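PDB 2OAF: thioesterase superfamily from Jannaschia sp., which probably hydrolyses thioesters, as expected of a hotdog-fold member of the thioesterase superfamily. Local coordinates for residues 41-46 against 106-111; 48-53 against 146-151. All coordinates share one frame; numbering follows the deposited sequence.

Contact 1 (41-46 against 106-111); sequences RFALEA and FRVDGV. With PO4 (phosphate ion), chain C.
Val108 rises from its strand into the groove between Ala43 and Ala46, two alanines set one helical turn apart. Its CG1 lies anti to the backbone N (chi1 177°) and is the branch that meets both methyls, 4.2 Å from Ala43 CB and 4.3 Å from Ala46 CB. CG2 instead reaches Ala43 O at 3.8 Å, a van der Waals touch. No hydrogen bond spans the two segments, and the two alanine methyls are consistent with the close approach, 6.2 Å between Ala43 CA and Val108 CA. This is the core of the hotdog fold, in which strand 103-112 and its antiparallel neighbours curl round helix 39-54; Ala43 also packs on Phe122, and Ala46 on Cys92 and Thr94, of the adjoining strands. Strand alternation puts Arg107 and Asp109 on the other face of the sheet. There Arg107 grips Asp109 OD1 end-on, with NH1 at 2.7 Å and NH2 at 2.8 Å, while OD2 pairs with Arg12. At the start of the helical segment, Arg41 bends at chi3 (60°) and gives a weak NE hydrogen bond to O4 of a phosphate ion, probably from the crystallisation liquor, that Arg41 and His38 of the second subunit also hold. A leucine in place of Arg41 has neither the NE donor nor the positive charge, and the phosphate would probably be held less firmly between the subunits.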
loop_
_atom_site.group_PDB
_atom_site.type_symbol
_atom_site.label_atom_id
_atom_site.label_comp_id
_atom_site.label_asym_id
_atom_site.label_seq_id
_atom_site.Cartn_x
_atom_site.Cartn_y
_atom_site.Cartn_z
ATOM N N ARG B 41 -5.958 5.980 -3.226
ATOM C CA ARG B 41 -6.429 4.602 -3.222
ATOM C C ARG B 41 -7.898 4.500 -2.842
ATOM O O ARG B 41 -8.654 3.725 -3.442
ATOM C CB ARG B 41 -5.633 3.754 -2.236
ATOM C CG ARG B 41 -6.215 2.341 -2.096
ATOM C CD ARG B 41 -5.230 1.253 -1.649
ATOM N NE ARG B 41 -4.637 1.534 -0.351
ATOM C CZ ARG B 41 -5.245 1.360 0.810
ATOM N NH1 ARG B 41 -6.490 0.910 0.859
ATOM N NH2 ARG B 41 -4.602 1.660 1.931
ATOM N N PHE B 42 -8.291 5.237 -1.801
ATOM C CA PHE B 42 -9.690 5.240 -1.366
ATOM C C PHE B 42 -10.583 5.800 -2.465
ATOM O O PHE B 42 -11.657 5.269 -2.727
ATOM C CB PHE B 42 -9.922 6.102 -0.120
ATOM C CG PHE B 42 -9.134 5.693 1.097
ATOM C CD1 PHE B 42 -8.782 4.368 1.331
ATOM C CD2 PHE B 42 -8.818 6.638 2.052
ATOM C CE1 PHE B 42 -8.089 4.012 2.473
ATOM C CE2 PHE B 42 -8.136 6.281 3.199
ATOM C CZ PHE B 42 -7.767 4.964 3.403
ATOM N N ALA B 43 -10.161 6.886 -3.095
ATOM C CA ALA B 43 -10.976 7.488 -4.165
ATOM C C ALA B 43 -11.144 6.543 -5.368
ATOM O O ALA B 43 -12.229 6.430 -5.951
ATOM C CB ALA B 43 -10.402 8.844 -4.596
ATOM N N LEU B 44 -10.075 5.846 -5.708
ATOM C CA LEU B 44 -10.099 4.887 -6.803
ATOM C C LEU B 44 -10.996 3.694 -6.494
ATOM O O LEU B 44 -11.732 3.206 -7.363
ATOM C CB LEU B 44 -8.680 4.466 -7.174
ATOM C CG LEU B 44 -7.968 5.267 -8.285
ATOM C CD1 LEU B 44 -8.152 6.752 -8.106
ATOM C CD2 LEU B 44 -6.458 4.911 -8.346
ATOM N N GLU B 45 -10.949 3.228 -5.257
ATOM C CA GLU B 45 -11.842 2.171 -4.789
ATOM C C GLU B 45 -13.330 2.557 -4.975
ATOM O O GLU B 45 -14.165 1.735 -5.347
ATOM C CB GLU B 45 -11.505 1.854 -3.344
ATOM C CG GLU B 45 -12.353 0.763 -2.677
ATOM C CD GLU B 45 -12.170 0.725 -1.145
ATOM O OE1 GLU B 45 -10.996 0.945 -0.689
ATOM O OE2 GLU B 45 -13.198 0.498 -0.439
ATOM N N ALA B 46 -13.629 3.830 -4.734
ATOM C CA ALA B 46 -14.946 4.399 -4.921
ATOM C C ALA B 46 -15.377 4.335 -6.379
ATOM O O ALA B 46 -16.548 4.026 -6.701
ATOM C CB ALA B 46 -14.943 5.841 -4.438
ATOM N N PHE B 106 -14.424 11.340 -13.433
ATOM C CA PHE B 106 -15.166 11.059 -12.224
ATOM C C PHE B 106 -14.764 12.054 -11.176
ATOM O O PHE B 106 -13.561 12.314 -11.000
ATOM C CB PHE B 106 -14.833 9.663 -11.698
ATOM C CG PHE B 106 -15.461 8.553 -12.495
ATOM C CD1 PHE B 106 -16.735 8.119 -12.212
ATOM C CD2 PHE B 106 -14.776 7.945 -13.522
ATOM C CE1 PHE B 106 -17.316 7.091 -12.938
ATOM C CE2 PHE B 106 -15.353 6.912 -14.235
ATOM C CZ PHE B 106 -16.628 6.490 -13.931
ATOM N N ARG B 107 -15.772 12.550 -10.457
ATOM C CA ARG B 107 -15.596 13.259 -9.208
ATOM C C ARG B 107 -15.803 12.312 -8.041
ATOM O O ARG B 107 -16.672 11.432 -8.096
ATOM C CB ARG B 107 -16.622 14.374 -9.117
ATOM C CG ARG B 107 -16.304 15.561 -9.954
ATOM C CD ARG B 107 -15.265 16.502 -9.305
ATOM N NE ARG B 107 -15.887 17.307 -8.269
ATOM C CZ ARG B 107 -15.878 17.033 -6.965
ATOM N NH1 ARG B 107 -15.217 15.992 -6.500
ATOM N NH2 ARG B 107 -16.532 17.823 -6.130
ATOM N N VAL B 108 -14.995 12.485 -7.001
ATOM C CA VAL B 108 -15.199 11.819 -5.723
ATOM C C VAL B 108 -15.005 12.854 -4.607
ATOM O O VAL B 108 -13.969 13.535 -4.574
ATOM C CB VAL B 108 -14.209 10.665 -5.483
ATOM C CG1 VAL B 108 -14.437 10.047 -4.093
ATOM C CG2 VAL B 108 -14.290 9.604 -6.603
ATOM N N ASP B 109 -15.999 12.979 -3.719
ATOM C CA ASP B 109 -15.875 13.780 -2.507
ATOM C C ASP B 109 -15.818 12.755 -1.382
ATOM O O ASP B 109 -16.723 11.895 -1.233
ATOM C CB ASP B 109 -17.066 14.702 -2.223
ATOM C CG ASP B 109 -17.154 15.909 -3.153
ATOM O OD1 ASP B 109 -16.228 16.141 -3.961
ATOM O OD2 ASP B 109 -18.181 16.636 -3.060
ATOM N N GLY B 110 -14.786 12.872 -0.565
ATOM C CA GLY B 110 -14.628 12.000 0.606
ATOM C C GLY B 110 -15.136 12.782 1.796
ATOM O O GLY B 110 -14.600 13.855 2.091
ATOM N N VAL B 111 -16.189 12.263 2.441
ATOM C CA VAL B 111 -16.930 12.982 3.484
ATOM C C VAL B 111 -17.007 12.154 4.742
ATOM O O VAL B 111 -17.308 10.959 4.669
ATOM C CB VAL B 111 -18.370 13.285 2.991
ATOM C CG1 VAL B 111 -19.112 14.091 4.042
ATOM C CG2 VAL B 111 -18.304 14.034 1.635
HETATM P P PO4 C . -0.937 2.734 -1.339
HETATM O O1 PO4 C . 0.136 2.669 -2.388
HETATM O O2 PO4 C . -0.455 3.530 -0.158
HETATM O O3 PO4 C . -2.128 3.458 -1.920
HETATM O O4 PO4 C . -1.355 1.326 -0.962
#

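Contact 2 (48-53 against 146-151); sequences DAWWSE and EPHIPA
The 3.0 Å hydrogen bond from Glu53 N to Ala49 O closes the helical turn from which Trp50 reaches across to His148. On the other side, the short 3-10 segment that carries His148 is closed by Ile149 N, which donates to Glu146 O at 3.1 Å. These bonds stay within their own segments; between the segments the contact is one of Trp50 and His148, with no hydrogen bond across. The edge of the Trp50 six-membered ring is directed at the face of the imidazole in an offset edge-to-face pair, the planes standing at 88° and the centroids 5.9 Å apart. Trp50 CZ2 does the touching, 4.1 Å from His148 CD2 and scarcely farther from CB, so the tryptophan meets the imidazole near its root. The indole gets there because its CG lies anti to the backbone N (chi1 -173°), which carries the ring outward from the helix toward the C-terminal tail. The opposite face of the imidazole is backed by the neighbouring proline, Pro147 CB lying 4.3 Å above the ring plane and toward its rim. Tyr54 meets both rings, and Pro96 of strand 90-99 touches both side chains, so the pair belongs to a wider aromatic and proline cluster. It joins the later part of the central hotdog helix to the tail that follows helix 139-145, where Ile145 also packs on Trp50. With a single pair of residues in touch, the join rests on dispersion and on the favourable approach of a C-H edge to a pi face; it is therefore likely to fix the tilt of the rings less strictly than a directional polar bond would.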
loop_
_atom_site.group_PDB
_atom_site.type_symbol
_atom_site.label_atom_id
_atom_site.label_comp_id
_atom_site.label_asym_id
_atom_site.label_seq_id
_atom_site.Cartn_x
_atom_site.Cartn_y
_atom_site.Cartn_z
ATOM N N ASP B 48 -14.077 2.310 -8.699
ATOM C CA ASP B 48 -14.241 0.879 -8.952
ATOM C C ASP B 48 -15.628 0.397 -8.493
ATOM O O ASP B 48 -16.278 -0.381 -9.202
ATOM C CB ASP B 48 -13.133 0.081 -8.253
ATOM C CG ASP B 48 -13.308 -1.408 -8.415
ATOM O OD1 ASP B 48 -12.877 -1.960 -9.438
ATOM O OD2 ASP B 48 -13.907 -2.021 -7.528
ATOM N N ALA B 49 -16.083 0.866 -7.323
ATOM C CA ALA B 49 -17.412 0.516 -6.804
ATOM C C ALA B 49 -18.545 1.106 -7.657
ATOM O O ALA B 49 -19.632 0.537 -7.745
ATOM C CB ALA B 49 -17.572 0.939 -5.290
ATOM N N TRP B 50 -18.295 2.264 -8.259
ATOM C CA TRP B 50 -19.283 2.885 -9.167
ATOM C C TRP B 50 -19.494 1.959 -10.358
ATOM O O TRP B 50 -20.601 1.658 -10.738
ATOM C CB TRP B 50 -18.837 4.288 -9.617
ATOM C CG TRP B 50 -19.848 5.034 -10.407
ATOM C CD1 TRP B 50 -20.727 5.986 -9.940
ATOM C CD2 TRP B 50 -20.101 4.915 -11.822
ATOM N NE1 TRP B 50 -21.513 6.457 -10.990
ATOM C CE2 TRP B 50 -21.157 5.805 -12.142
ATOM C CE3 TRP B 50 -19.545 4.150 -12.839
ATOM C CZ2 TRP B 50 -21.651 5.922 -13.407
ATOM C CZ3 TRP B 50 -20.050 4.285 -14.143
ATOM C CH2 TRP B 50 -21.076 5.146 -14.403
ATOM N N TRP B 51 -18.403 1.483 -10.930
ATOM C CA TRP B 51 -18.497 0.538 -12.039
ATOM C C TRP B 51 -19.227 -0.732 -11.643
ATOM O O TRP B 51 -19.999 -1.253 -12.414
ATOM C CB TRP B 51 -17.102 0.197 -12.584
ATOM C CG TRP B 51 -16.496 1.284 -13.355
ATOM C CD1 TRP B 51 -15.489 2.086 -12.966
ATOM C CD2 TRP B 51 -16.854 1.692 -14.674
ATOM N NE1 TRP B 51 -15.170 2.970 -13.953
ATOM C CE2 TRP B 51 -16.002 2.762 -15.018
ATOM C CE3 TRP B 51 -17.811 1.262 -15.592
ATOM C CZ2 TRP B 51 -16.066 3.415 -16.253
ATOM C CZ3 TRP B 51 -17.880 1.923 -16.839
ATOM C CH2 TRP B 51 -17.004 2.990 -17.145
ATOM N N SER B 52 -18.952 -1.259 -10.461
ATOM C CA SER B 52 -19.683 -2.439 -9.987
ATOM C C SER B 52 -21.182 -2.174 -9.916
ATOM O O SER B 52 -21.973 -3.007 -10.276
ATOM C CB SER B 52 -19.199 -2.868 -8.607
ATOM O OG SER B 52 -17.931 -3.452 -8.717
ATOM N N GLU B 53 -21.550 -0.999 -9.430
ATOM C CA GLU B 53 -22.938 -0.661 -9.239
ATOM C C GLU B 53 -23.683 -0.520 -10.572
ATOM O O GLU B 53 -24.800 -1.008 -10.713
ATOM C CB GLU B 53 -23.023 0.655 -8.445
ATOM C CG GLU B 53 -24.420 1.127 -8.137
ATOM C CD GLU B 53 -25.180 0.200 -7.207
ATOM O OE1 GLU B 53 -24.533 -0.555 -6.433
ATOM O OE2 GLU B 53 -26.435 0.248 -7.264
ATOM N N GLU B 146 -24.062 8.140 -19.151
ATOM C CA GLU B 146 -24.740 9.438 -19.376
ATOM C C GLU B 146 -25.904 9.799 -18.452
ATOM O O GLU B 146 -26.019 10.970 -18.043
ATOM C CB GLU B 146 -25.170 9.573 -20.851
ATOM C CG GLU B 146 -23.959 9.835 -21.723
ATOM C CD GLU B 146 -24.258 10.087 -23.185
ATOM O OE1 GLU B 146 -25.273 9.575 -23.721
ATOM O OE2 GLU B 146 -23.424 10.788 -23.797
ATOM N N PRO B 147 -26.769 8.826 -18.113
ATOM C CA PRO B 147 -27.857 9.153 -17.171
ATOM C C PRO B 147 -27.393 9.639 -15.794
ATOM O O PRO B 147 -28.207 10.195 -15.031
ATOM C CB PRO B 147 -28.615 7.820 -17.015
ATOM C CG PRO B 147 -28.256 7.038 -18.232
ATOM C CD PRO B 147 -26.831 7.416 -18.533
ATOM N N HIS B 148 -26.121 9.429 -15.469
ATOM C CA HIS B 148 -25.610 9.810 -14.158
ATOM C C HIS B 148 -24.790 11.098 -14.161
ATOM O O HIS B 148 -24.324 11.530 -13.103
ATOM C CB HIS B 148 -24.830 8.653 -13.553
ATOM C CG HIS B 148 -25.626 7.395 -13.475
ATOM N ND1 HIS B 148 -26.572 7.177 -12.498
ATOM C CD2 HIS B 148 -25.650 6.303 -14.278
ATOM C CE1 HIS B 148 -27.145 6.002 -12.704
ATOM N NE2 HIS B 148 -26.597 5.449 -13.772
ATOM N N ILE B 149 -24.621 11.709 -15.335
ATOM C CA ILE B 149 -23.880 12.953 -15.447
ATOM C C ILE B 149 -24.822 14.102 -15.115
ATOM O O ILE B 149 -25.840 14.264 -15.770
ATOM C CB ILE B 149 -23.234 13.156 -16.867
ATOM C CG1 ILE B 149 -22.274 12.000 -17.223
ATOM C CG2 ILE B 149 -22.451 14.456 -16.891
ATOM C CD1 ILE B 149 -21.783 12.000 -18.707
ATOM N N PRO B 150 -24.502 14.882 -14.067
ATOM C CA PRO B 150 -25.335 16.023 -13.717
ATOM C C PRO B 150 -25.373 17.135 -14.757
ATOM O O PRO B 150 -24.461 17.280 -15.588
ATOM C CB PRO B 150 -24.698 16.570 -12.434
ATOM C CG PRO B 150 -23.767 15.549 -11.966
ATOM C CD PRO B 150 -23.380 14.706 -13.131
ATOM N N ALA B 151 -26.442 17.924 -14.666
ATOM C CA ALA B 151 -26.633 19.139 -15.469
ATOM C C ALA B 151 -25.472 20.147 -15.547
ATOM O O ALA B 151 -24.756 20.583 -14.643
ATOM C CB ALA B 151 -27.924 19.857 -15.026
ATOM O OXT ALA B 151 -25.237 20.585 -16.690
#

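Overall arrangement
Both contacts use helix 39-54, its earlier part in contact 1 and its later part in contact 2, with centres about 13 Å apart. Contact 1 lies in the buried core, about 4 Å from the centre of the chain, and seats the helix on the sheet through small aliphatic groups. Contact 2, about 10 Å out and only partly buried, ties the helix to the C-terminal tail through larger aromatic rings. Phe106 bridges them: from the strand of contact 1 its CE1 comes within 3.7 Å of Trp50 CE3, and its ring also meets Trp51. An Arg107-Asp109 salt bridge lies on the far face of the sheet at contact 1, whereas contact 2 is set among Tyr54 and Pro96.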